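Local coordinates for sulfur oxidation protein soxB (Thermus thermophilus, PDB 2WDD), which hydrolyses a sulfur-sulfur bond, probably releasing sulfate from a cysteine S-thiosulfonate, in the sulfur oxidation pathway, with two manganese ions bound, at residues P50-P55 with Y64-A69; Y210-V215 with V315-W320; V396-S401 with S467-L472. One frame throughout, in Å; residues are numbered along the deposited sequence. Where two conformers were deposited one is given.

The three contacts share no strand or helix and do not touch one another. Interactions 2 and 3, both buried, lie on opposite sides of the chain's centre with their own centres about 47 Å apart; interaction 1 is partly buried and closer to the middle. Chemistry follows the setting. Interaction 3 joins two neighbours within one sheet, so main-chain hydrogen bonds dominate. Interaction 2 joins strands of two different sheets and relies on side chains, aliphatic and aromatic. Interaction 1 packs a loop on the approach to a helix, with no direct hydrogen bond between its segments. Each contact also includes a water that links carbonyl or hydroxyl oxygens across it.

Interaction 1 of 3, residues P50-P55 with Y64-A69; sequences PNLIAP and YLTGEA
With CG anti to its own carbonyl carbon (chi1 -75°), Leu52 sends its side chain to Thr66, whose CG2 is likewise anti to the carbonyl carbon while OG1 takes the position between the backbone N and that carbon (chi1 59°). The threonine is thereby split by function: its methyl meets the leucine and its hydroxyl faces the carbonyl O of Pro50. The two side chains cross obliquely, and CG2 of Thr66 is pressed to 3.5 Å from CG of Leu52, closer than two carbons normally pack. Beyond it, CD1 of Leu52 reaches the carbonyl O of Leu65 at 3.7 Å.

At the other end of the contact the methyl of Ala54 meets the Tyr64 ring obliquely, its CB 3.3 Å from CD1 of Tyr64. The carbonyl O of Leu52 lies in the plane of the same ring, at its edge, 3.8 Å from CD1 of Tyr64.

Between Pro50 and Thr66 a water mediates: it lies 2.8 Å from OG1 of Thr66 and gives a weak bond to the carbonyl O of Pro50 at 3.3 Å. Segment 50-55 belongs to the long loop between strand 29-34 and helix 67-74, and 64-69 leads into that helix. Asn51 ND2 to Asp375 OD1 and Ile53 N to Thr376 OG1 also tie the loop to the region of the C-terminal domain. The Leu52 side chain is about 8 Å from that of the manganese ligand His288 and about 13 Å from a bound manganese, placing the contact in an outer layer around the metal site.

No hydrogen bond passes directly between 50-55 and 64-69; their cohesion therefore rests on close carbon contacts and one water, which implies an interface dependent on shape more than on polar pairing.

Interaction 2 of 3, residues Y210-V215 with V315-W320; sequences YALAVV and VDLKLW
Tyr210 and Leu319 meet where two beta sheets pack against each other, consistent with the two-sheet sandwich of the metallophosphoesterase fold, the family of the N-terminal part of SoxB. Strand 210-217 runs in one sheet, next to its outermost strand 202-207; strand 311-320 runs in the other, next to outermost strand 323-333. The short segments cross at 114°, with axes 8.0 Å apart, a spacing that leaves side chains and not backbone bonds to bridge the gap.

The aromatic part of the contact is a CH-pi interaction. CB of Leu319 sits over one face of the Tyr210 ring, 4.0 Å from its centroid and offset toward the rim. The two side chains run past one another head to tail, CD1 of Leu319 lying 3.8 Å from CB of Tyr210. The tyrosine CG is anti to its carbonyl carbon (chi1 -45°), and this lays the ring along the backbone of Leu319 and Trp320, with CE1 of Tyr210 3.9 Å from CA of Trp320.

Aliphatic contacts continue inward. Leu212 touches Leu317 through CD2 and CD1, respectively, at 4.2 Å, and its other methyl, CD1, is more loosely set against CD2 of Leu319. Behind these, Leu212 rests on Ala257 and Val259 of strand 257-262, while Leu317 and Leu319 both touch Ile324 of strand 323-333.

Polar contact is confined to the tyrosine end and runs through solvent: a water donates to the carbonyl O of Leu319 at 2.8 Å and is weakly bonded to Tyr210 OH at 3.4 Å.

Interaction 3 of 3, residues V396-S401 with S467-L472; sequences VEVVFS and SRVFGL
The carbonyl O of Ser401 receives two donors. Arg468 N approaches in the carbonyl plane at 3.0 Å, while Ser467 OG comes from above it, 51° out of plane, at 3.1 Å; as Ser467 was modelled in two conformers, this second bond is less certain. In return Ser401 N donates to Arg468 O at 2.8 Å, completing a hydrogen-bonded antiparallel pair. Val399 and Phe470 form the next such pair, with reciprocal N-H...O bonds.

Between them lies the non-hydrogen-bonded pair Phe400 and Val469. Val469 CG1, anti to the backbone N (chi1 -164°), stands over the centre of the phenylalanine ring, a CH-pi contact 3.9 Å from the centroid, and CG2 packs 3.5 Å from CD1 of Phe400. CG1 also meets CB of Val398. Within the 5'-nucleotidase-type C-terminal domain, this antiparallel pairing sets strand 468-470 beside 398-401, whose other neighbour is the parallel strand 501-507; helix 439-453 contributes Val445, which touches Phe400. An alanine in place of Phe400 is likely to leave a gap between Val469 and Val445 and strip the valine methyls of their aromatic surface.

On the face bearing Val399 and Phe470, the Arg468 chain, bent at chi2 (80°), brings NE into a salt bridge with Asp382 OD2. A type II beta turn from Val469 to Leu472 overlaps the end of strand 468-470. Here Gly471 CA gives a CA-H...O contact to Glu397 O at 3.6 Å. A CB on this glycine would clash with that oxygen. A water donates to both Glu397 O and Gly471 O.

Interaction 1 of 3, residues P50-P55 with Y64-A69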
# COMPACT_ATOMS: atom_id res chain seq x y z
N PRO A 50 -2.45 -2.35 13.67
CA PRO A 50 -2.25 -2.83 15.04
C PRO A 50 -1.79 -4.30 15.04
O PRO A 50 -1.18 -4.76 16.01
CB PRO A 50 -3.64 -2.70 15.68
CG PRO A 50 -4.44 -1.84 14.77
CD PRO A 50 -3.83 -1.92 13.40
N ASN A 51 -2.07 -5.04 13.96
CA ASN A 51 -1.64 -6.45 13.89
C ASN A 51 -1.16 -6.80 12.50
O ASN A 51 -1.76 -6.38 11.50
CB ASN A 51 -2.79 -7.41 14.21
CG ASN A 51 -3.42 -7.14 15.55
OD1 ASN A 51 -3.00 -7.68 16.58
ND2 ASN A 51 -4.44 -6.29 15.55
N LEU A 52 -0.08 -7.58 12.48
CA LEU A 52 0.47 -8.17 11.25
C LEU A 52 0.74 -9.62 11.65
O LEU A 52 1.86 -9.99 12.00
CB LEU A 52 1.73 -7.46 10.77
CG LEU A 52 1.52 -6.09 10.12
CD1 LEU A 52 2.89 -5.43 9.86
CD2 LEU A 52 0.76 -6.27 8.80
N ILE A 53 -0.33 -10.40 11.67
CA ILE A 53 -0.28 -11.78 12.12
C ILE A 53 0.44 -12.68 11.13
O ILE A 53 0.23 -12.60 9.92
CB ILE A 53 -1.69 -12.28 12.43
CG1 ILE A 53 -2.30 -11.45 13.54
CG2 ILE A 53 -1.69 -13.78 12.75
CD1 ILE A 53 -3.82 -11.55 13.63
N ALA A 54 1.28 -13.56 11.67
CA ALA A 54 2.04 -14.47 10.84
C ALA A 54 2.12 -15.82 11.52
O ALA A 54 1.98 -15.91 12.73
CB ALA A 54 3.44 -13.94 10.65
N PRO A 55 2.35 -16.88 10.74
CA PRO A 55 2.54 -18.18 11.39
C PRO A 55 3.88 -18.11 12.11
O PRO A 55 4.72 -17.26 11.79
CB PRO A 55 2.62 -19.15 10.20
CG PRO A 55 3.16 -18.33 9.09
CD PRO A 55 2.64 -16.93 9.29
N TYR A 64 6.37 -8.00 9.57
CA TYR A 64 5.47 -8.58 10.56
C TYR A 64 5.62 -7.93 11.95
O TYR A 64 5.18 -8.50 12.95
CB TYR A 64 5.69 -10.09 10.67
CG TYR A 64 5.35 -10.83 9.38
CD1 TYR A 64 4.03 -11.08 9.04
CD2 TYR A 64 6.34 -11.21 8.49
CE1 TYR A 64 3.71 -11.75 7.87
CE2 TYR A 64 6.03 -11.89 7.32
CZ TYR A 64 4.71 -12.14 7.02
OH TYR A 64 4.41 -12.80 5.85
N LEU A 65 6.22 -6.75 11.98
CA LEU A 65 6.43 -6.03 13.24
C LEU A 65 5.41 -4.91 13.37
O LEU A 65 5.18 -4.15 12.43
CB LEU A 65 7.85 -5.45 13.30
CG LEU A 65 8.98 -6.46 13.12
CD1 LEU A 65 10.28 -5.72 12.84
CD2 LEU A 65 9.11 -7.32 14.37
N THR A 66 4.84 -4.78 14.57
CA THR A 66 3.86 -3.74 14.85
C THR A 66 4.03 -3.28 16.30
O THR A 66 4.82 -3.85 17.08
CB THR A 66 2.42 -4.27 14.70
OG1 THR A 66 2.24 -5.37 15.61
CG2 THR A 66 2.13 -4.70 13.26
N GLY A 67 3.27 -2.25 16.67
CA GLY A 67 3.16 -1.81 18.05
C GLY A 67 4.48 -1.56 18.76
O GLY A 67 5.37 -0.90 18.23
N GLU A 68 4.58 -2.05 19.99
CA GLU A 68 5.80 -1.80 20.76
C GLU A 68 6.99 -2.54 20.17
O GLU A 68 8.14 -2.06 20.23
CB GLU A 68 5.58 -2.18 22.23
CG GLU A 68 4.37 -1.51 22.86
CD GLU A 68 3.05 -2.27 22.71
OE1 GLU A 68 2.96 -3.23 21.90
OE2 GLU A 68 2.07 -1.87 23.38
N ALA A 69 6.72 -3.72 19.64
CA ALA A 69 7.77 -4.57 19.09
C ALA A 69 8.54 -3.90 17.96
O ALA A 69 9.75 -4.05 17.88
CB ALA A 69 7.19 -5.91 18.62
O HOH W 1 1.30 -4.99 18.24

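Interaction 2 of 3, residues Y210-V215 with V315-W320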
# COMPACT_ATOMS: atom_id res chain seq x y z
N TYR A 210 31.69 5.48 -10.68
CA TYR A 210 30.99 4.19 -10.69
C TYR A 210 29.76 4.27 -11.57
O TYR A 210 29.37 5.34 -12.02
CB TYR A 210 30.54 3.81 -9.27
CG TYR A 210 31.59 4.01 -8.20
CD1 TYR A 210 32.46 2.98 -7.87
CD2 TYR A 210 31.68 5.21 -7.51
CE1 TYR A 210 33.41 3.15 -6.89
CE2 TYR A 210 32.64 5.39 -6.53
CZ TYR A 210 33.49 4.35 -6.22
OH TYR A 210 34.44 4.52 -5.24
N ALA A 211 29.13 3.12 -11.76
CA ALA A 211 27.89 3.05 -12.53
C ALA A 211 26.90 2.25 -11.70
O ALA A 211 27.21 1.15 -11.23
CB ALA A 211 28.14 2.38 -13.87
N LEU A 212 25.71 2.81 -11.51
CA LEU A 212 24.67 2.18 -10.70
C LEU A 212 23.48 1.85 -11.59
O LEU A 212 22.92 2.74 -12.22
CB LEU A 212 24.21 3.15 -9.62
CG LEU A 212 23.10 2.71 -8.65
CD1 LEU A 212 23.60 1.59 -7.76
CD2 LEU A 212 22.64 3.90 -7.81
N ALA A 213 23.07 0.59 -11.58
CA ALA A 213 21.89 0.16 -12.35
C ALA A 213 20.66 0.16 -11.45
O ALA A 213 20.70 -0.35 -10.33
CB ALA A 213 22.10 -1.24 -12.91
N VAL A 214 19.55 0.69 -11.97
CA VAL A 214 18.25 0.62 -11.30
C VAL A 214 17.44 -0.33 -12.17
O VAL A 214 17.18 -0.04 -13.35
CB VAL A 214 17.55 1.99 -11.22
CG1 VAL A 214 16.15 1.86 -10.59
CG2 VAL A 214 18.38 2.99 -10.42
N VAL A 215 17.10 -1.49 -11.63
CA VAL A 215 16.29 -2.50 -12.33
C VAL A 215 14.88 -2.36 -11.78
O VAL A 215 14.71 -2.15 -10.58
CB VAL A 215 16.83 -3.92 -12.07
CG1 VAL A 215 15.99 -4.98 -12.80
CG2 VAL A 215 18.31 -4.02 -12.43
N VAL A 315 18.45 7.03 1.00
CA VAL A 315 19.43 5.96 1.04
C VAL A 315 20.72 6.42 0.39
O VAL A 315 20.78 6.59 -0.83
CB VAL A 315 18.91 4.68 0.35
CG1 VAL A 315 19.90 3.53 0.54
CG2 VAL A 315 17.53 4.30 0.89
N ASP A 316 21.76 6.63 1.21
CA ASP A 316 23.05 7.09 0.71
C ASP A 316 23.96 5.89 0.55
O ASP A 316 24.05 5.06 1.44
CB ASP A 316 23.67 8.09 1.67
CG ASP A 316 22.74 9.25 1.97
OD1 ASP A 316 22.38 9.95 1.01
OD2 ASP A 316 22.37 9.45 3.14
N LEU A 317 24.56 5.76 -0.63
CA LEU A 317 25.39 4.61 -0.94
C LEU A 317 26.87 4.90 -1.13
O LEU A 317 27.25 5.77 -1.93
CB LEU A 317 24.90 3.94 -2.22
CG LEU A 317 23.41 3.63 -2.31
CD1 LEU A 317 23.04 3.09 -3.70
CD2 LEU A 317 23.02 2.64 -1.21
N LYS A 318 27.71 4.12 -0.46
CA LYS A 318 29.14 4.16 -0.71
C LYS A 318 29.34 2.96 -1.63
O LYS A 318 29.13 1.81 -1.23
CB LYS A 318 29.94 3.91 0.57
CG LYS A 318 30.28 5.16 1.31
CD LYS A 318 31.18 4.81 2.49
CE LYS A 318 31.63 6.05 3.22
NZ LYS A 318 32.43 5.67 4.42
N LEU A 319 29.73 3.21 -2.87
CA LEU A 319 29.88 2.12 -3.82
C LEU A 319 31.32 1.65 -3.92
O LEU A 319 32.25 2.37 -3.51
CB LEU A 319 29.41 2.58 -5.21
CG LEU A 319 28.01 3.20 -5.29
CD1 LEU A 319 27.72 3.71 -6.70
CD2 LEU A 319 26.97 2.20 -4.85
N TRP A 320 31.49 0.46 -4.46
CA TRP A 320 32.79 -0.09 -4.80
C TRP A 320 32.67 -0.81 -6.14
O TRP A 320 31.57 -0.97 -6.67
CB TRP A 320 33.39 -0.96 -3.70
CG TRP A 320 32.80 -2.33 -3.54
CD1 TRP A 320 31.61 -2.65 -2.93
CD2 TRP A 320 33.40 -3.58 -3.91
NE1 TRP A 320 31.43 -4.01 -2.93
CE2 TRP A 320 32.52 -4.61 -3.51
CE3 TRP A 320 34.61 -3.93 -4.52
CZ2 TRP A 320 32.80 -5.97 -3.72
CZ3 TRP A 320 34.88 -5.28 -4.75
CH2 TRP A 320 33.99 -6.28 -4.33
O HOH W 2 32.85 4.80 -2.27

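Interaction 3 of 3, residues V396-S401 with S467-L472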
# COMPACT_ATOMS: atom_id res chain seq x y z
N VAL A 396 -29.06 -7.74 3.78
CA VAL A 396 -27.69 -8.28 3.77
C VAL A 396 -27.29 -8.86 5.12
O VAL A 396 -27.38 -8.18 6.15
CB VAL A 396 -26.68 -7.25 3.30
CG1 VAL A 396 -25.26 -7.79 3.43
CG2 VAL A 396 -26.99 -6.84 1.87
N GLU A 397 -26.76 -10.08 5.09
CA GLU A 397 -26.32 -10.78 6.29
C GLU A 397 -24.83 -10.69 6.56
O GLU A 397 -24.41 -10.64 7.71
CB GLU A 397 -26.77 -12.24 6.26
CG GLU A 397 -28.29 -12.37 6.25
CD GLU A 397 -28.78 -13.71 5.76
OE1 GLU A 397 -28.91 -14.61 6.60
OE2 GLU A 397 -29.12 -13.83 4.57
N VAL A 398 -24.03 -10.66 5.50
CA VAL A 398 -22.58 -10.56 5.64
C VAL A 398 -22.05 -9.58 4.60
O VAL A 398 -22.43 -9.63 3.44
CB VAL A 398 -21.90 -11.93 5.51
CG1 VAL A 398 -22.16 -12.79 6.75
CG2 VAL A 398 -22.35 -12.65 4.24
N VAL A 399 -21.15 -8.69 5.02
CA VAL A 399 -20.54 -7.73 4.10
C VAL A 399 -19.05 -8.02 4.03
O VAL A 399 -18.36 -7.91 5.06
CB VAL A 399 -20.76 -6.28 4.55
CG1 VAL A 399 -20.12 -5.31 3.55
CG2 VAL A 399 -22.26 -5.98 4.76
N PHE A 400 -18.55 -8.36 2.84
CA PHE A 400 -17.12 -8.64 2.66
C PHE A 400 -16.42 -7.38 2.16
O PHE A 400 -16.69 -6.91 1.05
CB PHE A 400 -16.91 -9.75 1.62
CG PHE A 400 -17.37 -11.10 2.07
CD1 PHE A 400 -16.46 -12.05 2.50
CD2 PHE A 400 -18.72 -11.45 2.02
CE1 PHE A 400 -16.87 -13.32 2.89
CE2 PHE A 400 -19.14 -12.71 2.42
CZ PHE A 400 -18.22 -13.64 2.87
N SER A 401 -15.51 -6.85 2.98
CA SER A 401 -14.75 -5.65 2.62
C SER A 401 -13.34 -6.06 2.24
O SER A 401 -12.74 -6.92 2.88
CB SER A 401 -14.70 -4.68 3.81
OG SER A 401 -15.94 -4.04 4.01
N SER A 467 -9.90 -10.41 4.16
CA SER A 467 -11.17 -9.73 3.95
C SER A 467 -11.90 -9.60 5.29
O SER A 467 -11.89 -10.54 6.10
CB SER A 467 -12.04 -10.57 3.00
OG SER A 467 -13.32 -9.99 2.81
N ARG A 468 -12.53 -8.45 5.51
CA ARG A 468 -13.28 -8.21 6.74
C ARG A 468 -14.74 -8.54 6.46
O ARG A 468 -15.30 -8.07 5.48
CB ARG A 468 -13.15 -6.75 7.17
CG ARG A 468 -11.72 -6.34 7.52
CD ARG A 468 -10.86 -6.04 6.27
NE ARG A 468 -9.79 -5.13 6.65
CZ ARG A 468 -8.61 -5.50 7.16
NH1 ARG A 468 -8.27 -6.79 7.23
NH2 ARG A 468 -7.76 -4.56 7.54
N VAL A 469 -15.32 -9.39 7.30
CA VAL A 469 -16.69 -9.83 7.07
C VAL A 469 -17.62 -9.38 8.19
O VAL A 469 -17.68 -9.98 9.26
CB VAL A 469 -16.78 -11.35 6.85
CG1 VAL A 469 -18.14 -11.69 6.25
CG2 VAL A 469 -15.65 -11.83 5.94
N PHE A 470 -18.30 -8.28 7.94
CA PHE A 470 -19.21 -7.73 8.93
C PHE A 470 -20.47 -8.59 8.95
O PHE A 470 -21.05 -8.85 7.89
CB PHE A 470 -19.56 -6.29 8.59
CG PHE A 470 -20.36 -5.61 9.65
CD1 PHE A 470 -19.85 -5.43 10.93
CD2 PHE A 470 -21.64 -5.16 9.37
CE1 PHE A 470 -20.61 -4.83 11.91
CE2 PHE A 470 -22.40 -4.53 10.36
CZ PHE A 470 -21.89 -4.37 11.62
N GLY A 471 -20.88 -9.02 10.13
CA GLY A 471 -22.05 -9.88 10.29
C GLY A 471 -21.66 -11.30 10.67
O GLY A 471 -22.51 -12.15 10.95
N LEU A 472 -20.36 -11.55 10.70
CA LEU A 472 -19.84 -12.87 11.01
C LEU A 472 -18.77 -12.75 12.11
O LEU A 472 -18.18 -11.68 12.31
CB LEU A 472 -19.22 -13.44 9.72
CG LEU A 472 -18.27 -14.62 9.67
CD1 LEU A 472 -18.34 -15.24 8.28
CD2 LEU A 472 -16.86 -14.15 9.97
O HOH W 3 -25.36 -11.07 10.45